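Local coordinates for conserved hypothetical protein (Bacteroides thetaiotaomicron, PDB 2HQY) that is of unknown function but binds coenzyme A and probably acts as an acyl- or aminoacyltransferase of the acetyltransferase-like clan, at residues F31-S36 and G232-K237; R38-T43 and T187-R192. One frame throughout, in Å; residues are numbered along the deposited sequence.

Contact 1: F31-S36 and G232-K237; sequences FSNLCS and GVHVEK
His234 of strand 230-238 meets Asn33 and Ser32 of helix 31-36, and through this one side chain the strand touches the helix. Gly232 comes first along the strand: its carbonyl O lies 3.6 Å above the plane of the His234 ring, offset toward the rim. On the other face of the imidazole lies the Asn33 amide, its plane turned 46° from the ring, with OD1 3.5 Å from His234 CG and ND2 3.4 Å from His234 ND1. The Asn33 side chain leaves with CG beside its backbone N (chi1 -82°), which brings the amide across to the ring. Glu267 OE2 ties the pair together: it accepts a hydrogen bond from Asn33 ND2 and is hydrogen-bonded to His234 ND1, while Asn33 ND2 also reaches the carbonyl of Cys27. Ser32 adds an oblique contact, CB to His234 CD2 at 3.8 Å. His234 and Val235 together face Phe222 of the antiparallel neighbour strand 216-227, a classic beta bulge in what is probably an acetyltransferase-like fold, as the family suggests. Replacing His234 with an alanine is likely to take away the ring that the Asn33 amide packs on and leave Glu267 one partner short. Beyond the bulge, Val235 packs on Phe220 and Leu194, Glu236 forms a salt bridge with Arg266, and Lys237 makes a cation-pi contact with Trp175.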
loop_
_atom_site.group_PDB
_atom_site.type_symbol
_atom_site.label_atom_id
_atom_site.label_comp_id
_atom_site.label_asym_id
_atom_site.label_seq_id
_atom_site.Cartn_x
_atom_site.Cartn_y
_atom_site.Cartn_z
ATOM N N PHE A 31 -7.080 9.485 11.035
ATOM C CA PHE A 31 -6.902 8.046 10.933
ATOM C C PHE A 31 -7.196 7.544 9.519
ATOM O O PHE A 31 -6.460 6.700 9.007
ATOM C CB PHE A 31 -7.752 7.293 11.962
ATOM C CG PHE A 31 -7.551 5.810 11.908
ATOM C CD1 PHE A 31 -6.303 5.253 12.257
ATOM C CD2 PHE A 31 -8.574 4.968 11.499
ATOM C CE1 PHE A 31 -6.093 3.876 12.208
ATOM C CE2 PHE A 31 -8.380 3.549 11.460
ATOM C CZ PHE A 31 -7.146 3.013 11.800
ATOM N N SER A 32 -8.261 8.059 8.880
ATOM C CA SER A 32 -8.581 7.685 7.522
ATOM C C SER A 32 -7.445 8.060 6.561
ATOM O O SER A 32 -7.082 7.254 5.682
ATOM C CB SER A 32 -9.874 8.376 7.021
ATOM O OG SER A 32 -10.173 7.884 5.718
ATOM N N ASN A 33 -6.909 9.267 6.706
ATOM C CA ASN A 33 -5.815 9.698 5.808
ATOM C C ASN A 33 -4.569 8.824 6.012
ATOM O O ASN A 33 -3.931 8.407 5.040
ATOM C CB ASN A 33 -5.490 11.166 6.026
ATOM C CG ASN A 33 -6.440 12.084 5.290
ATOM O OD1 ASN A 33 -7.179 11.658 4.367
ATOM N ND2 ASN A 33 -6.384 13.371 5.646
ATOM N N LEU A 34 -4.275 8.482 7.262
ATOM C CA LEU A 34 -3.120 7.634 7.565
ATOM C C LEU A 34 -3.248 6.258 6.892
ATOM O O LEU A 34 -2.293 5.786 6.270
ATOM C CB LEU A 34 -2.948 7.471 9.083
ATOM C CG LEU A 34 -2.427 8.741 9.773
ATOM C CD1 LEU A 34 -2.738 8.691 11.266
ATOM C CD2 LEU A 34 -0.923 8.932 9.557
ATOM N N CYS A 35 -4.423 5.620 7.007
ATOM C CA CYS A 35 -4.595 4.295 6.414
ATOM C C CYS A 35 -4.721 4.355 4.891
ATOM O O CYS A 35 -4.167 3.483 4.178
ATOM C CB CYS A 35 -5.860 3.643 6.965
ATOM S SG CYS A 35 -5.717 3.151 8.689
ATOM N N SER A 36 -5.474 5.357 4.418
ATOM C CA SER A 36 -5.855 5.461 2.999
ATOM C C SER A 36 -4.659 5.809 2.117
ATOM O O SER A 36 -4.642 5.460 0.938
ATOM C CB SER A 36 -6.978 6.497 2.768
ATOM O OG SER A 36 -8.190 6.145 3.427
ATOM N N GLY A 232 -12.000 16.826 9.751
ATOM C CA GLY A 232 -11.314 16.959 8.466
ATOM C C GLY A 232 -12.247 16.499 7.363
ATOM O O GLY A 232 -12.846 15.429 7.452
ATOM N N VAL A 233 -12.369 17.299 6.318
ATOM C CA VAL A 233 -13.069 16.880 5.123
ATOM C C VAL A 233 -11.998 16.391 4.143
ATOM O O VAL A 233 -11.171 17.179 3.677
ATOM C CB VAL A 233 -13.928 18.039 4.506
ATOM C CG1 VAL A 233 -14.630 17.564 3.236
ATOM C CG2 VAL A 233 -14.946 18.509 5.520
ATOM N N HIS A 234 -11.993 15.095 3.858
ATOM C CA HIS A 234 -10.883 14.484 3.085
ATOM C C HIS A 234 -11.106 14.482 1.581
ATOM O O HIS A 234 -10.147 14.522 0.804
ATOM C CB HIS A 234 -10.572 13.053 3.569
ATOM C CG HIS A 234 -10.306 12.966 5.042
ATOM N ND1 HIS A 234 -9.753 14.016 5.751
ATOM C CD2 HIS A 234 -10.538 11.981 5.944
ATOM C CE1 HIS A 234 -9.686 13.685 7.033
ATOM N NE2 HIS A 234 -10.143 12.451 7.173
ATOM N N VAL A 235 -12.364 14.370 1.166
ATOM C CA VAL A 235 -12.702 14.209 -0.251
ATOM C C VAL A 235 -13.959 15.018 -0.503
ATOM O O VAL A 235 -14.875 15.021 0.333
ATOM C CB VAL A 235 -12.980 12.674 -0.596
ATOM C CG1 VAL A 235 -13.689 12.477 -1.918
ATOM C CG2 VAL A 235 -11.637 11.836 -0.605
ATOM N N GLU A 236 -13.985 15.698 -1.647
ATOM C CA GLU A 236 -15.206 16.277 -2.177
ATOM C C GLU A 236 -15.166 16.187 -3.699
ATOM O O GLU A 236 -14.229 16.702 -4.328
ATOM C CB GLU A 236 -15.311 17.737 -1.703
ATOM C CG GLU A 236 -16.675 18.367 -1.839
ATOM C CD GLU A 236 -16.656 19.813 -1.345
ATOM O OE1 GLU A 236 -17.226 20.078 -0.262
ATOM O OE2 GLU A 236 -16.016 20.663 -2.014
ATOM N N LYS A 237 -16.143 15.506 -4.303
ATOM C CA LYS A 237 -16.190 15.305 -5.755
ATOM C C LYS A 237 -17.563 15.649 -6.255
ATOM O O LYS A 237 -18.558 15.323 -5.608
ATOM C CB LYS A 237 -15.935 13.845 -6.160
ATOM C CG LYS A 237 -14.575 13.291 -5.831
ATOM C CD LYS A 237 -13.527 13.918 -6.698
ATOM C CE LYS A 237 -12.207 13.247 -6.441
ATOM N NZ LYS A 237 -11.180 13.984 -7.187
#

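Contact 2: R38-T43 and T187-R192; sequences RFLYDT and TGNERR. With COA (coenzyme A), chain C.
Helix 185-199, one wall of the coenzyme A pocket, packs its other flank against the short helix 38-41. Phe39 is the centre of this helix-helix contact, and Arg192 CB lies over the centre of one face of its ring in a CH-pi contact, 3.5 Å from the centroid and 14° off the ring normal. Leu40 CB lies over the opposite face, offset toward the rim. Phe39 CZ comes obliquely to 3.2 Å from the backbone O of Asn189, and Asn189 CB sits at the ring edge, in plane. The ring is placed there by a first torsion of 80°, with CG between the backbone N and carbonyl carbon. Arg192 bends at chi2 and chi3, curling its guanidinium back over Phe39, one face obliquely toward the ring. Its nitrogens then cross the dimer interface, to the backbone O of Phe39 and the carboxylate of Asp42, both of the second subunit. Phe39 also packs on Phe39 of that subunit. On the pocket flank, Thr187 OG1 lies 3.7 Å from C5A of the coenzyme A adenine and Glu190 OE1 lies 3.4 Å from C2A; Trp175 NE1 and Tyr246 OH hydrogen-bond the bound coenzyme A. Back between the helices, the Leu40 and Asn189 side chains meet at about a right angle, with both Leu40 methyls, CD1 and CD2, 3.8 Å from Asn189 ND2.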
loop_
_atom_site.group_PDB
_atom_site.type_symbol
_atom_site.label_atom_id
_atom_site.label_comp_id
_atom_site.label_asym_id
_atom_site.label_seq_id
_atom_site.Cartn_x
_atom_site.Cartn_y
_atom_site.Cartn_z
ATOM N N ARG A 38 -1.485 4.855 2.991
ATOM C CA ARG A 38 -0.423 3.884 3.277
ATOM C C ARG A 38 0.147 3.256 1.978
ATOM O O ARG A 38 1.327 2.897 1.907
ATOM C CB ARG A 38 -0.968 2.792 4.199
ATOM C CG ARG A 38 0.091 1.762 4.701
ATOM C CD ARG A 38 -0.611 0.564 5.355
ATOM N NE ARG A 38 -1.474 -0.083 4.370
ATOM C CZ ARG A 38 -2.581 -0.759 4.639
ATOM N NH1 ARG A 38 -2.975 -0.943 5.901
ATOM N NH2 ARG A 38 -3.276 -1.282 3.616
ATOM N N PHE A 39 -0.708 3.116 0.964
ATOM C CA PHE A 39 -0.308 2.483 -0.302
ATOM C C PHE A 39 0.841 3.301 -0.925
ATOM O O PHE A 39 1.628 2.767 -1.670
ATOM C CB PHE A 39 -1.478 2.426 -1.291
ATOM C CG PHE A 39 -1.699 3.722 -2.004
ATOM C CD1 PHE A 39 -1.063 3.987 -3.231
ATOM C CD2 PHE A 39 -2.470 4.739 -1.407
ATOM C CE1 PHE A 39 -1.225 5.262 -3.880
ATOM C CE2 PHE A 39 -2.609 6.023 -2.028
ATOM C CZ PHE A 39 -1.989 6.273 -3.275
ATOM N N LEU A 40 0.909 4.600 -0.619
ATOM C CA LEU A 40 1.921 5.445 -1.264
ATOM C C LEU A 40 3.209 5.519 -0.423
ATOM O O LEU A 40 4.330 5.661 -0.965
ATOM C CB LEU A 40 1.355 6.846 -1.498
ATOM C CG LEU A 40 2.221 7.814 -2.338
ATOM C CD1 LEU A 40 2.547 7.180 -3.709
ATOM C CD2 LEU A 40 1.480 9.141 -2.525
ATOM N N TYR A 41 3.048 5.488 0.897
ATOM C CA TYR A 41 4.175 5.781 1.823
ATOM C C TYR A 41 4.682 4.613 2.658
ATOM O O TYR A 41 5.577 4.788 3.489
ATOM C CB TYR A 41 3.755 6.902 2.776
ATOM C CG TYR A 41 3.346 8.156 2.042
ATOM C CD1 TYR A 41 4.247 8.806 1.186
ATOM C CD2 TYR A 41 2.068 8.697 2.205
ATOM C CE1 TYR A 41 3.863 9.978 0.497
ATOM C CE2 TYR A 41 1.677 9.863 1.521
ATOM C CZ TYR A 41 2.581 10.487 0.672
ATOM O OH TYR A 41 2.212 11.641 -0.007
ATOM N N ASP A 42 4.081 3.437 2.484
ATOM C CA ASP A 42 4.448 2.258 3.293
ATOM C C ASP A 42 4.440 2.615 4.788
ATOM O O ASP A 42 5.344 2.247 5.536
ATOM C CB ASP A 42 5.826 1.718 2.881
ATOM C CG ASP A 42 5.817 1.031 1.515
ATOM O OD1 ASP A 42 4.737 0.805 0.906
ATOM O OD2 ASP A 42 6.931 0.715 1.063
ATOM N N THR A 43 3.403 3.330 5.206
ATOM C CA THR A 43 3.303 3.983 6.519
ATOM C C THR A 43 3.357 3.006 7.696
ATOM O O THR A 43 2.649 1.989 7.700
ATOM C CB THR A 43 2.021 4.828 6.536
ATOM O OG1 THR A 43 2.087 5.723 5.403
ATOM C CG2 THR A 43 1.845 5.601 7.836
ATOM N N THR A 187 -3.847 12.679 -9.130
ATOM C CA THR A 187 -5.241 12.328 -9.002
ATOM C C THR A 187 -5.389 10.786 -9.087
ATOM O O THR A 187 -6.313 10.210 -8.496
ATOM C CB THR A 187 -5.833 13.187 -10.117
ATOM O OG1 THR A 187 -6.654 14.312 -9.691
ATOM C CG2 THR A 187 -5.927 12.587 -11.415
ATOM N N GLY A 188 -4.463 10.128 -9.785
ATOM C CA GLY A 188 -4.311 8.660 -9.711
ATOM C C GLY A 188 -4.033 8.166 -8.300
ATOM O O GLY A 188 -4.669 7.211 -7.815
ATOM N N ASN A 189 -3.117 8.853 -7.610
ATOM C CA ASN A 189 -2.845 8.534 -6.214
ATOM C C ASN A 189 -4.061 8.850 -5.342
ATOM O O ASN A 189 -4.415 8.075 -4.453
ATOM C CB ASN A 189 -1.606 9.311 -5.732
ATOM C CG ASN A 189 -0.304 8.697 -6.256
ATOM O OD1 ASN A 189 -0.286 7.541 -6.658
ATOM N ND2 ASN A 189 0.784 9.456 -6.209
ATOM N N GLU A 190 -4.717 9.984 -5.597
ATOM C CA GLU A 190 -5.909 10.311 -4.811
ATOM C C GLU A 190 -6.953 9.215 -4.969
ATOM O O GLU A 190 -7.581 8.845 -3.974
ATOM C CB GLU A 190 -6.557 11.633 -5.267
ATOM C CG GLU A 190 -7.627 12.032 -4.295
ATOM C CD GLU A 190 -8.689 12.984 -4.859
ATOM O OE1 GLU A 190 -8.924 13.007 -6.090
ATOM O OE2 GLU A 190 -9.320 13.691 -4.018
ATOM N N ARG A 191 -7.138 8.741 -6.203
ATOM C CA ARG A 191 -8.106 7.663 -6.470
ATOM C C ARG A 191 -7.823 6.437 -5.591
ATOM O O ARG A 191 -8.757 5.852 -5.050
ATOM C CB ARG A 191 -8.100 7.230 -7.931
ATOM C CG ARG A 191 -9.039 6.028 -8.161
ATOM C CD ARG A 191 -9.294 5.774 -9.656
ATOM N NE ARG A 191 -8.021 5.607 -10.365
ATOM C CZ ARG A 191 -7.901 5.563 -11.695
ATOM N NH1 ARG A 191 -8.986 5.642 -12.473
ATOM N NH2 ARG A 191 -6.693 5.441 -12.238
ATOM N N ARG A 192 -6.555 6.031 -5.485
ATOM C CA ARG A 192 -6.205 4.866 -4.621
ATOM C C ARG A 192 -6.636 5.096 -3.163
ATOM O O ARG A 192 -7.193 4.194 -2.510
ATOM C CB ARG A 192 -4.697 4.581 -4.692
ATOM C CG ARG A 192 -4.239 4.029 -6.059
ATOM C CD ARG A 192 -4.880 2.639 -6.376
ATOM N NE ARG A 192 -4.827 1.749 -5.215
ATOM C CZ ARG A 192 -3.749 1.101 -4.764
ATOM N NH1 ARG A 192 -2.558 1.178 -5.399
ATOM N NH2 ARG A 192 -3.880 0.344 -3.669
HETATM N N1A COA C . -6.453 16.022 -5.853
HETATM C C2A COA C . -7.790 16.166 -5.947
HETATM N N3A COA C . -8.342 16.911 -6.916
HETATM C C4A COA C . -7.554 17.540 -7.834
HETATM C C5A COA C . -6.171 17.407 -7.763
HETATM C C6A COA C . -5.621 16.621 -6.741
HETATM N N6A COA C . -4.283 16.438 -6.607
HETATM N N7A COA C . -5.664 18.133 -8.794
HETATM C C8A COA C . -6.694 18.687 -9.480
HETATM N N9A COA C . -7.841 18.342 -8.875
HETATM C C1B COA C . -9.226 18.668 -9.319
HETATM C C2B COA C . -9.789 20.081 -9.213
HETATM O O2B COA C . -10.427 20.282 -7.954
HETATM C C3B COA C . -10.838 20.031 -10.313
HETATM O O3B COA C . -12.035 19.391 -9.858
HETATM P P3B COA C . -13.457 19.697 -10.553
HETATM O O7A COA C . -13.816 21.066 -9.978
HETATM O O8A COA C . -14.350 18.531 -10.152
HETATM O O9A COA C . -13.217 19.757 -12.046
HETATM C C4B COA C . -10.246 19.145 -11.397
HETATM O O4B COA C . -9.316 18.298 -10.713
HETATM C C5B COA C . -9.557 19.952 -12.504
HETATM O O5B COA C . -9.197 21.242 -11.985
HETATM P P1A COA C . -7.818 22.045 -12.285
HETATM O O1A COA C . -7.632 23.055 -11.173
HETATM O O2A COA C . -6.681 21.085 -12.608
HETATM O O3A COA C . -8.250 22.860 -13.613
HETATM O O4A COA C . -9.069 23.050 -16.002
HETATM O O5A COA C . -7.957 20.828 -15.167
#

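Overall arrangement
Contact 1 lies near the centre of the chain and is buried, whereas contact 2 is further out, partly buried and met by the second subunit. Helices 31-36 and 38-41 follow each other in sequence, so one side of each contact comes from the same helical region; the partners differ, a strand in one and a helix in the other. Chemistry follows place: contact 1 is small and polar, an imidazole and an amide sharing a glutamate, while contact 2 is larger and mainly aromatic and aliphatic, with the guanidinium of Arg192 turned to the second subunit. The two touch beside coenzyme A, where Lys237 NZ and Glu190 OE1 form a 2.7 Å salt bridge.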